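Local coordinates for hypothetical protein Ta0108 (Thermoplasma acidophilum, PDB 1RLK), which probably hydrolyses peptidyl-tRNAs that drop off the ribosome during protein synthesis, as a member of the PTH2 family of peptidyl-tRNA hydrolases, at residues 32-37 with 77-82; 81-86 with 93-98. All coordinates share one frame; numbering follows the deposited sequence.

Interaction 1 (32-37 with 77-82)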
ATOM      1  N   ALA A  32       7.901   3.915   1.691  1.00 19.55           N
ATOM      2  CA  ALA A  32       9.281   3.634   2.078  1.00 20.19           C
ATOM      3  C   ALA A  32      10.008   4.918   2.471  1.00 20.49           C
ATOM      4  O   ALA A  32      10.684   4.959   3.479  1.00 20.61           O
ATOM      5  CB  ALA A  32      10.031   2.911   0.938  1.00 19.39           C
ATOM      6  N   ILE A  33       9.851   5.957   1.662  1.00 21.93           N
ATOM      7  CA  ILE A  33      10.481   7.246   1.916  1.00 23.04           C
ATOM      8  C   ILE A  33       9.928   7.904   3.180  1.00 23.09           C
ATOM      9  O   ILE A  33      10.697   8.380   3.998  1.00 23.66           O
ATOM     10  CB  ILE A  33      10.362   8.167   0.670  1.00 23.26           C
ATOM     11  CG1 ILE A  33      11.303   7.638  -0.421  1.00 24.75           C
ATOM     12  CG2 ILE A  33      10.701   9.620   1.032  1.00 24.34           C
ATOM     13  CD1 ILE A  33      11.302   8.413  -1.713  1.00 26.48           C
ATOM     14  N   ARG A  34       8.610   7.924   3.349  1.00 23.69           N
ATOM     15  CA  ARG A  34       8.020   8.434   4.586  1.00 24.23           C
ATOM     16  C   ARG A  34       8.532   7.646   5.806  1.00 24.79           C
ATOM     17  O   ARG A  34       8.890   8.227   6.836  1.00 23.94           O
ATOM     18  CB  ARG A  34       6.495   8.387   4.502  1.00 24.49           C
ATOM     19  CG  ARG A  34       5.794   8.788   5.798  1.00 25.51           C
ATOM     20  CD  ARG A  34       4.331   9.115   5.660  1.00 26.65           C
ATOM     21  NE  ARG A  34       4.043   9.956   4.493  1.00 27.92           N
ATOM     22  CZ  ARG A  34       3.128   9.692   3.556  1.00 29.15           C
ATOM     23  NH1 ARG A  34       2.374   8.585   3.613  1.00 28.77           N
ATOM     24  NH2 ARG A  34       2.975  10.540   2.539  1.00 28.88           N
ATOM     25  N   SER A  35       8.602   6.321   5.678  1.00 25.41           N
ATOM     26  CA  SER A  35       9.014   5.470   6.797  1.00 25.86           C
ATOM     27  C   SER A  35      10.482   5.684   7.133  1.00 26.87           C
ATOM     28  O   SER A  35      10.887   5.594   8.289  1.00 26.68           O
ATOM     29  CB  SER A  35       8.738   4.001   6.502  1.00 25.48           C
ATOM     30  OG  SER A  35       7.345   3.749   6.463  1.00 25.13           O
ATOM     31  N   MET A  36      11.278   5.994   6.118  1.00 28.04           N
ATOM     32  CA  MET A  36      12.686   6.329   6.319  1.00 29.25           C
ATOM     33  C   MET A  36      12.835   7.596   7.167  1.00 29.74           C
ATOM     34  O   MET A  36      13.767   7.714   7.963  1.00 29.71           O
ATOM     35  CB  MET A  36      13.369   6.520   4.962  1.00 29.29           C
ATOM     36  CG  MET A  36      14.880   6.532   5.012  1.00 31.47           C
ATOM     37  SD  MET A  36      15.700   6.621   3.381  1.00 35.24           S
ATOM     38  CE  MET A  36      14.395   7.145   2.326  1.00 35.00           C
ATOM     39  N   LYS A  37      11.908   8.527   6.987  1.00 30.53           N
ATOM     40  CA  LYS A  37      11.893   9.782   7.736  1.00 31.68           C
ATOM     41  C   LYS A  37      11.410   9.611   9.192  1.00 31.64           C
ATOM     42  O   LYS A  37      12.109  10.008  10.129  1.00 31.80           O
ATOM     43  CB  LYS A  37      11.030  10.825   7.004  1.00 31.88           C
ATOM     44  CG  LYS A  37      11.613  11.276   5.660  1.00 33.91           C
ATOM     45  CD  LYS A  37      10.826  12.456   5.038  1.00 36.41           C
ATOM     46  CE  LYS A  37      11.226  12.745   3.583  1.00 37.07           C
ATOM     47  NZ  LYS A  37      10.047  13.146   2.731  1.00 38.00           N
ATOM     48  N   VAL A  77       1.967   3.664   8.904  1.00 22.17           N
ATOM     49  CA  VAL A  77       2.219   4.436   7.682  1.00 21.68           C
ATOM     50  C   VAL A  77       1.427   3.858   6.530  1.00 21.15           C
ATOM     51  O   VAL A  77       1.432   2.642   6.297  1.00 20.28           O
ATOM     52  CB  VAL A  77       3.724   4.441   7.311  1.00 21.84           C
ATOM     53  CG1 VAL A  77       3.944   5.046   5.906  1.00 22.71           C
ATOM     54  CG2 VAL A  77       4.528   5.183   8.370  1.00 22.56           C
ATOM     55  N   ASN A  78       0.734   4.725   5.799  1.00 20.73           N
ATOM     56  CA  ASN A  78      -0.049   4.299   4.648  1.00 20.23           C
ATOM     57  C   ASN A  78      -0.183   5.393   3.616  1.00 19.96           C
ATOM     58  O   ASN A  78      -0.149   6.586   3.957  1.00 20.32           O
ATOM     59  CB  ASN A  78      -1.433   3.830   5.095  1.00 20.29           C
ATOM     60  CG  ASN A  78      -2.282   4.964   5.671  1.00 21.51           C
ATOM     61  OD1 ASN A  78      -3.080   5.567   4.954  1.00 20.30           O
ATOM     62  ND2 ASN A  78      -2.114   5.247   6.969  1.00 16.38           N
ATOM     63  N   GLU A  79      -0.338   5.000   2.356  1.00 19.24           N
ATOM     64  CA  GLU A  79      -0.496   5.961   1.277  1.00 18.67           C
ATOM     65  C   GLU A  79      -1.501   5.452   0.281  1.00 18.78           C
ATOM     66  O   GLU A  79      -1.305   4.388  -0.326  1.00 17.41           O
ATOM     67  CB  GLU A  79       0.841   6.197   0.572  1.00 19.42           C
ATOM     68  CG  GLU A  79       0.771   7.211  -0.555  1.00 20.64           C
ATOM     69  CD  GLU A  79       0.669   8.657  -0.079  1.00 22.86           C
ATOM     70  OE1 GLU A  79       0.801   8.946   1.153  1.00 22.39           O
ATOM     71  OE2 GLU A  79       0.490   9.503  -0.970  1.00 24.43           O
ATOM     72  N   ILE A  80      -2.588   6.204   0.117  1.00 18.19           N
ATOM     73  CA  ILE A  80      -3.518   6.002  -0.963  1.00 18.80           C
ATOM     74  C   ILE A  80      -2.894   6.539  -2.252  1.00 19.36           C
ATOM     75  O   ILE A  80      -2.393   7.662  -2.289  1.00 19.43           O
ATOM     76  CB  ILE A  80      -4.857   6.704  -0.653  1.00 19.54           C
ATOM     77  CG1 ILE A  80      -5.645   5.850   0.342  1.00 21.29           C
ATOM     78  CG2 ILE A  80      -5.663   6.940  -1.930  1.00 19.47           C
ATOM     79  CD1 ILE A  80      -6.849   6.532   0.927  1.00 24.21           C
ATOM     80  N   VAL A  81      -2.941   5.730  -3.301  1.00 18.75           N
ATOM     81  CA  VAL A  81      -2.298   6.059  -4.548  1.00 19.49           C
ATOM     82  C   VAL A  81      -3.366   6.362  -5.577  1.00 19.72           C
ATOM     83  O   VAL A  81      -4.351   5.635  -5.689  1.00 20.24           O
ATOM     84  CB  VAL A  81      -1.383   4.902  -5.013  1.00 18.62           C
ATOM     85  CG1 VAL A  81      -0.989   5.069  -6.482  1.00 19.97           C
ATOM     86  CG2 VAL A  81      -0.156   4.835  -4.121  1.00 20.23           C
ATOM     87  N   GLN A  82      -3.149   7.430  -6.322  1.00 20.38           N
ATOM     88  CA  GLN A  82      -4.035   7.845  -7.404  1.00 21.99           C
ATOM     89  C   GLN A  82      -3.232   7.951  -8.694  1.00 23.01           C
ATOM     90  O   GLN A  82      -2.137   8.497  -8.677  1.00 21.22           O
ATOM     91  CB  GLN A  82      -4.672   9.212  -7.082  1.00 21.67           C
ATOM     92  CG  GLN A  82      -5.557   9.199  -5.829  1.00 23.18           C
ATOM     93  CD  GLN A  82      -6.085  10.582  -5.416  1.00 24.05           C
ATOM     94  OE1 GLN A  82      -6.961  11.149  -6.076  1.00 26.76           O
ATOM     95  NE2 GLN A  82      -5.580  11.094  -4.315  1.00 23.01           N
TER
HETATM   96  O   HOH W   1       1.272   7.577   6.616  1.00 23.11           O
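Helix-on-sheet packing in an alpha/beta fold brings Arg34 and Ser35, near the C-terminal end of helix 17-38, against Val77, just before edge strand 78-82, and Glu79 within it, with a salt bridge between Arg34 and Glu79. Arg34 directs NH1 and NH2 end-on at a single carboxylate oxygen of Glu79. Arg34 NH1 lies 2.9 Å from Glu79 OE1 and Arg34 NH2 lies 3.0 Å from the same OE1, which sits almost exactly in the guanidinium plane. The carboxylate is turned 46° against that plane, and both nitrogens reach OE1 from the same face of the carboxylate: NH1 on the anti side, NH2 from well above the plane. This is a forked grip on one atom, not the flat pairing of two nitrogens with two oxygens.

The long side chain of arginine suits a place where helix and strand stand apart. Its CG is anti to the backbone N (chi1 175°), which carries the chain out toward the strand, and a bend at chi3 turns the guanidinium to Glu79. On the way Arg34 CD passes Val77 CG1 at 4.1 Å. Arg34 NH1 also lies 3.2 Å from Asn78 O, and a water that accepts from Asn78 N at 3.0 Å takes a weak bond from Arg34 NH1. Val77 straddles the Ser35 hydroxyl, with CG1 and CG2 each 3.7 Å from Ser35 OG. A small serine allows this close approach, its hydroxyl being bonded back to Cys31 O in the preceding helical turn.

Glu79 also touches Thr30 of helix 17-38, while Ser35 packs on Pro101 of strand 94-103. Asn78 points away from this helix and packs on Ala71 of helix 61-74, so the edge strand is held between the two helices.

Interaction 2 (81-86 with 93-98); sequences VQDRGY and TITCIG. With SO4 (sulfate ion), chain B.
The Asp83 carboxylate is approached from above its plane: Thr93 N donates to Asp83 OD1 at 3.1 Å, 42° out of that plane, while Asp83 N returns a 2.9 Å bond to Thr93 O. OD2 forms a salt bridge with Lys19. With an alanine for Asp83, Thr93 N would probably lose this acceptor and Lys19 this counter-charge. Arg84 meets a sulfate ion, probably from the crystallisation liquor, at its guanidinium edge, with the sulfur in plane. Arg84 NE bonds to sulfate O3 at 2.7 Å and weakly to O4, and Arg84 NH2 reaches O4 at 3.3 Å. The bend at chi3 (103°) turns this edge back to O3, which also accepts from Arg84 N.

Deeper in the hairpin, Val81 N bonds to Cys96 O at 2.9 Å, and Val81 CB rests 3.6 Å from Cys96 SG, two compact side chains suited to the buried face under helix 17-38. Thr95 N bonds to Val81 O, and its hydroxyl is held by Gln23. Gln82 lays its aliphatic CG on Ile94 CG1 on the other face. Between the hydrogen-bonded pair Val81-Cys96 and the non-hydrogen-bonded pair Gln82-Ile94 the register slips by one, with Thr95 the extra residue: a beta bulge in an antiparallel hairpin.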
ATOM      1  N   VAL A  81      -2.941   5.730  -3.301  1.00 18.75           N
ATOM      2  CA  VAL A  81      -2.298   6.059  -4.548  1.00 19.49           C
ATOM      3  C   VAL A  81      -3.366   6.362  -5.577  1.00 19.72           C
ATOM      4  O   VAL A  81      -4.351   5.635  -5.689  1.00 20.24           O
ATOM      5  CB  VAL A  81      -1.383   4.902  -5.013  1.00 18.62           C
ATOM      6  CG1 VAL A  81      -0.989   5.069  -6.482  1.00 19.97           C
ATOM      7  CG2 VAL A  81      -0.156   4.835  -4.121  1.00 20.23           C
ATOM      8  N   GLN A  82      -3.149   7.430  -6.322  1.00 20.38           N
ATOM      9  CA  GLN A  82      -4.035   7.845  -7.404  1.00 21.99           C
ATOM     10  C   GLN A  82      -3.232   7.951  -8.694  1.00 23.01           C
ATOM     11  O   GLN A  82      -2.137   8.497  -8.677  1.00 21.22           O
ATOM     12  CB  GLN A  82      -4.672   9.212  -7.082  1.00 21.67           C
ATOM     13  CG  GLN A  82      -5.557   9.199  -5.829  1.00 23.18           C
ATOM     14  CD  GLN A  82      -6.085  10.582  -5.416  1.00 24.05           C
ATOM     15  OE1 GLN A  82      -6.961  11.149  -6.076  1.00 26.76           O
ATOM     16  NE2 GLN A  82      -5.580  11.094  -4.315  1.00 23.01           N
ATOM     17  N   ASP A  83      -3.776   7.446  -9.802  1.00 25.73           N
ATOM     18  CA  ASP A  83      -3.123   7.584 -11.097  1.00 28.23           C
ATOM     19  C   ASP A  83      -3.319   8.994 -11.657  1.00 30.44           C
ATOM     20  O   ASP A  83      -3.817   9.877 -10.954  1.00 30.26           O
ATOM     21  CB  ASP A  83      -3.541   6.460 -12.087  1.00 28.90           C
ATOM     22  CG  ASP A  83      -4.988   6.547 -12.562  1.00 29.61           C
ATOM     23  OD1 ASP A  83      -5.666   7.583 -12.391  1.00 31.34           O
ATOM     24  OD2 ASP A  83      -5.528   5.588 -13.149  1.00 32.67           O
ATOM     25  N   ARG A  84      -2.897   9.213 -12.899  1.00 33.12           N
ATOM     26  CA  ARG A  84      -3.025  10.529 -13.528  1.00 35.75           C
ATOM     27  C   ARG A  84      -4.481  10.731 -13.949  1.00 36.88           C
ATOM     28  O   ARG A  84      -5.219   9.780 -14.177  1.00 37.40           O
ATOM     29  CB  ARG A  84      -2.042  10.712 -14.715  1.00 36.49           C
ATOM     30  CG  ARG A  84      -2.243   9.791 -15.943  1.00 39.47           C
ATOM     31  CD  ARG A  84      -1.046   9.749 -16.966  1.00 42.86           C
ATOM     32  NE  ARG A  84      -0.220   8.526 -16.868  1.00 45.35           N
ATOM     33  CZ  ARG A  84       0.424   7.932 -17.885  1.00 47.03           C
ATOM     34  NH1 ARG A  84       0.426   8.441 -19.114  1.00 48.47           N
ATOM     35  NH2 ARG A  84       1.121   6.823 -17.657  1.00 47.91           N
ATOM     36  N   GLY A  85      -4.911  11.974 -14.021  1.00 38.68           N
ATOM     37  CA  GLY A  85      -6.283  12.253 -14.396  1.00 40.21           C
ATOM     38  C   GLY A  85      -6.561  12.014 -15.870  1.00 41.16           C
ATOM     39  O   GLY A  85      -5.666  11.650 -16.646  1.00 41.11           O
ATOM     40  N   TYR A  86      -7.821  12.196 -16.243  1.00 42.35           N
ATOM     41  CA  TYR A  86      -8.158  12.545 -17.619  1.00 43.48           C
ATOM     42  C   TYR A  86      -7.859  14.039 -17.796  1.00 44.20           C
ATOM     43  O   TYR A  86      -7.698  14.522 -18.918  1.00 44.47           O
ATOM     44  CB  TYR A  86      -9.626  12.233 -17.926  1.00 43.51           C
ATOM     45  CG  TYR A  86      -9.930  10.753 -18.030  1.00 43.79           C
ATOM     46  CD1 TYR A  86     -10.520  10.067 -16.968  1.00 44.71           C
ATOM     47  CD2 TYR A  86      -9.631  10.037 -19.188  1.00 44.40           C
ATOM     48  CE1 TYR A  86     -10.805   8.711 -17.055  1.00 45.55           C
ATOM     49  CE2 TYR A  86      -9.911   8.675 -19.286  1.00 44.80           C
ATOM     50  CZ  TYR A  86     -10.499   8.017 -18.217  1.00 45.42           C
ATOM     51  OH  TYR A  86     -10.794   6.668 -18.297  1.00 46.89           O
ATOM     52  N   THR A  93      -7.839   8.594 -10.373  1.00 26.23           N
ATOM     53  CA  THR A  93      -8.526   7.524  -9.646  1.00 25.28           C
ATOM     54  C   THR A  93      -7.642   6.866  -8.603  1.00 23.71           C
ATOM     55  O   THR A  93      -6.441   6.684  -8.840  1.00 22.08           O
ATOM     56  CB  THR A  93      -8.982   6.460 -10.621  1.00 25.67           C
ATOM     57  OG1 THR A  93      -9.805   7.060 -11.617  1.00 26.92           O
ATOM     58  CG2 THR A  93      -9.871   5.447  -9.932  1.00 25.59           C
ATOM     59  N   ILE A  94      -8.248   6.508  -7.464  1.00 22.62           N
ATOM     60  CA  ILE A  94      -7.581   5.750  -6.402  1.00 21.95           C
ATOM     61  C   ILE A  94      -7.434   4.304  -6.871  1.00 21.32           C
ATOM     62  O   ILE A  94      -8.435   3.654  -7.164  1.00 21.03           O
ATOM     63  CB  ILE A  94      -8.378   5.816  -5.083  1.00 21.80           C
ATOM     64  CG1 ILE A  94      -8.325   7.233  -4.505  1.00 21.83           C
ATOM     65  CG2 ILE A  94      -7.835   4.822  -4.089  1.00 22.33           C
ATOM     66  CD1 ILE A  94      -9.183   7.455  -3.280  1.00 22.78           C
ATOM     67  N   THR A  95      -6.186   3.829  -6.947  1.00 20.66           N
ATOM     68  CA  THR A  95      -5.850   2.507  -7.498  1.00 19.81           C
ATOM     69  C   THR A  95      -5.472   1.496  -6.431  1.00 19.37           C
ATOM     70  O   THR A  95      -5.743   0.314  -6.579  1.00 20.31           O
ATOM     71  CB  THR A  95      -4.668   2.613  -8.504  1.00 19.84           C
ATOM     72  OG1 THR A  95      -3.545   3.302  -7.915  1.00 18.42           O
ATOM     73  CG2 THR A  95      -5.051   3.455  -9.683  1.00 19.34           C
ATOM     74  N   CYS A  96      -4.800   1.947  -5.385  1.00 18.79           N
ATOM     75  CA  CYS A  96      -4.271   1.058  -4.370  1.00 18.56           C
ATOM     76  C   CYS A  96      -3.886   1.811  -3.114  1.00 18.66           C
ATOM     77  O   CYS A  96      -3.950   3.037  -3.074  1.00 19.18           O
ATOM     78  CB  CYS A  96      -3.064   0.297  -4.933  1.00 18.68           C
ATOM     79  SG  CYS A  96      -1.645   1.339  -5.326  1.00 19.54           S
ATOM     80  N   ILE A  97      -3.522   1.080  -2.065  1.00 17.86           N
ATOM     81  CA  ILE A  97      -3.025   1.688  -0.839  1.00 17.64           C
ATOM     82  C   ILE A  97      -1.836   0.897  -0.311  1.00 17.42           C
ATOM     83  O   ILE A  97      -1.887  -0.331  -0.232  1.00 17.50           O
ATOM     84  CB  ILE A  97      -4.143   1.815   0.225  1.00 17.20           C
ATOM     85  CG1 ILE A  97      -3.619   2.492   1.481  1.00 17.16           C
ATOM     86  CG2 ILE A  97      -4.744   0.463   0.583  1.00 17.04           C
ATOM     87  CD1 ILE A  97      -4.718   2.849   2.472  1.00 16.80           C
ATOM     88  N   GLY A  98      -0.757   1.594   0.009  1.00 16.82           N
ATOM     89  CA  GLY A  98       0.407   0.980   0.629  1.00 17.41           C
ATOM     90  C   GLY A  98       0.370   1.097   2.142  1.00 17.89           C
ATOM     91  O   GLY A  98      -0.133   2.094   2.689  1.00 17.31           O
TER
HETATM   92  S   SO4 B 201       0.017   6.736 -13.807  0.52 31.83           S
HETATM   93  O1  SO4 B 201      -0.022   7.161 -12.405  0.52 29.86           O
HETATM   94  O2  SO4 B 201      -0.170   5.294 -13.895  0.52 32.96           O
HETATM   95  O3  SO4 B 201      -1.073   7.321 -14.577  0.52 31.05           O
HETATM   96  O4  SO4 B 201       1.313   7.099 -14.382  0.52 31.61           O

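Both interactions use strand 78-82 and share Val81 and Gln82, but they hold it differently. Interaction 1 fastens helix 17-38 across one face of the sheet, with an ion pair between partly exposed side chains. Interaction 2 fastens the strand to its neighbour 94-103 edge to edge, mainly through backbone bonds, its interior end buried and its loop end reaching solvent with the sulfate. A probable hydrogen bond from Gly98 N to Glu79 O joins the two. Helix 17-38 also reaches interaction 2, where it touches Val81 and supplies Gln23. Glu79 and Asp83, near the two ends of the strand, each form a salt bridge with a basic residue of that helix, Arg34 and Lys19.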